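Local coordinates for purine nucleoside phosphorylase (Bacillus licheniformis, PDB 6DZD), which probably catalyses the phosphorolysis of adenosine, inosine and S-methyl-5'-thioadenosine, and probably deaminates adenosine as well, at residues 118-124 against 273-277. Sequence-based numbering, arbitrary orientation.
Sequences TDRPNLF and FIGLK
Phe124 holds its CG anti to the carbonyl carbon and beside the backbone N (chi1 -83°), and chi2 of 73° turns a face of the ring to Gly275. The CA of Gly275 lies 4.1 Å from the centroid of the Phe124 ring, close to the ring normal, in a CH-pi contact. Gly275 has no side chain, which leaves its CA to meet the ring face. At the edge of the same ring the aliphatic part of Lys277, bent at chi3, passes obliquely, with Lys277 CE 4.0 Å from Phe124 CZ. Replacing Phe124 by an alanine would probably uncover the Gly275 CA and take away the ring edge that Lys277 CG and CE touch. Asn122 crosses Lys277 at about a right angle, its OD1 lying against the lysine CA and CG. Leu276 CD1 lies 4.1 Å from Arg120 O. The loop runs past the end of strand 270-276 and leads from strand 115-118 of one mixed sheet into strand 124-129, the antiparallel neighbour of 270-276 in the other. Leu276 also packs on Val145 of strand 144-150 and Val30 of strand 30-35, and the Phe124 ring meets Trp80 of strand 80-82.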
# COMPACT_ATOMS: atom_id res chain seq x y z
N THR A 118 3.01 9.32 10.10
CA THR A 118 3.93 10.19 10.83
C THR A 118 3.54 11.64 10.59
O THR A 118 2.80 11.96 9.66
CB THR A 118 5.39 9.94 10.39
OG1 THR A 118 6.29 10.53 11.34
CG2 THR A 118 5.65 10.56 9.01
N ASP A 119 4.02 12.52 11.48
CA ASP A 119 3.93 13.96 11.28
C ASP A 119 5.30 14.63 11.19
O ASP A 119 5.37 15.86 11.13
CB ASP A 119 3.08 14.65 12.36
CG ASP A 119 3.58 14.41 13.79
OD1 ASP A 119 4.73 13.98 13.98
OD2 ASP A 119 2.79 14.67 14.73
N ARG A 120 6.41 13.84 11.18
CA ARG A 120 7.77 14.34 11.19
C ARG A 120 8.28 14.57 9.76
O ARG A 120 7.92 13.83 8.84
CB ARG A 120 8.69 13.35 11.91
CG ARG A 120 8.05 12.70 13.09
CD ARG A 120 8.00 13.65 14.29
NE ARG A 120 8.37 12.97 15.53
CZ ARG A 120 9.60 12.99 16.04
NH1 ARG A 120 10.55 13.68 15.42
NH2 ARG A 120 9.88 12.34 17.17
N PRO A 121 9.14 15.56 9.56
CA PRO A 121 9.65 15.84 8.21
C PRO A 121 10.78 14.91 7.79
O PRO A 121 11.52 14.38 8.62
CB PRO A 121 10.16 17.28 8.33
CG PRO A 121 10.68 17.34 9.75
CD PRO A 121 9.69 16.50 10.56
N ASN A 122 10.90 14.73 6.47
CA ASN A 122 11.99 13.97 5.85
C ASN A 122 12.06 12.55 6.40
O ASN A 122 13.13 11.98 6.61
CB ASN A 122 13.32 14.71 6.01
CG ASN A 122 13.23 16.16 5.55
OD1 ASN A 122 13.02 16.42 4.37
ND2 ASN A 122 13.37 17.10 6.48
N LEU A 123 10.89 11.96 6.62
CA LEU A 123 10.80 10.61 7.15
C LEU A 123 9.88 9.80 6.26
O LEU A 123 8.66 9.95 6.34
CB LEU A 123 10.29 10.62 8.58
CG LEU A 123 10.71 9.33 9.27
CD1 LEU A 123 11.08 9.58 10.72
CD2 LEU A 123 9.59 8.34 9.14
N PHE A 124 10.46 8.92 5.45
CA PHE A 124 9.71 8.24 4.40
C PHE A 124 9.26 6.86 4.85
O PHE A 124 10.08 6.03 5.25
CB PHE A 124 10.56 8.18 3.13
CG PHE A 124 10.50 9.44 2.29
CD1 PHE A 124 11.14 10.60 2.70
CD2 PHE A 124 9.77 9.47 1.11
CE1 PHE A 124 11.08 11.77 1.93
CE2 PHE A 124 9.69 10.64 0.33
CZ PHE A 124 10.35 11.79 0.74
N PHE A 273 5.33 4.49 -0.89
CA PHE A 273 6.14 5.35 -0.05
C PHE A 273 5.45 6.70 0.10
O PHE A 273 4.78 7.17 -0.82
CB PHE A 273 7.55 5.55 -0.63
CG PHE A 273 7.53 6.06 -2.02
CD1 PHE A 273 7.46 7.42 -2.27
CD2 PHE A 273 7.52 5.19 -3.07
CE1 PHE A 273 7.41 7.89 -3.54
CE2 PHE A 273 7.47 5.64 -4.37
CZ PHE A 273 7.43 6.99 -4.61
N ILE A 274 5.62 7.32 1.26
CA ILE A 274 5.10 8.65 1.49
C ILE A 274 5.95 9.32 2.57
O ILE A 274 6.53 8.65 3.43
CB ILE A 274 3.60 8.62 1.88
CG1 ILE A 274 2.96 10.00 1.69
CG2 ILE A 274 3.41 8.12 3.33
CD1 ILE A 274 1.48 10.05 1.94
N GLY A 275 6.08 10.64 2.47
CA GLY A 275 6.84 11.39 3.44
C GLY A 275 6.69 12.88 3.21
O GLY A 275 6.32 13.32 2.11
N LEU A 276 6.99 13.64 4.25
CA LEU A 276 6.98 15.10 4.22
C LEU A 276 8.42 15.59 4.21
O LEU A 276 9.28 14.99 4.87
CB LEU A 276 6.24 15.67 5.43
CG LEU A 276 4.77 15.25 5.58
CD1 LEU A 276 4.45 14.84 7.01
CD2 LEU A 276 3.85 16.38 5.14
N LYS A 277 8.71 16.64 3.44
CA LYS A 277 10.08 17.16 3.41
C LYS A 277 10.20 18.57 3.99
O LYS A 277 9.59 19.51 3.49
CB LYS A 277 10.64 17.12 1.99
CG LYS A 277 11.37 15.80 1.71
CD LYS A 277 12.46 15.89 0.64
CE LYS A 277 12.06 15.10 -0.61
NZ LYS A 277 12.63 15.63 -1.89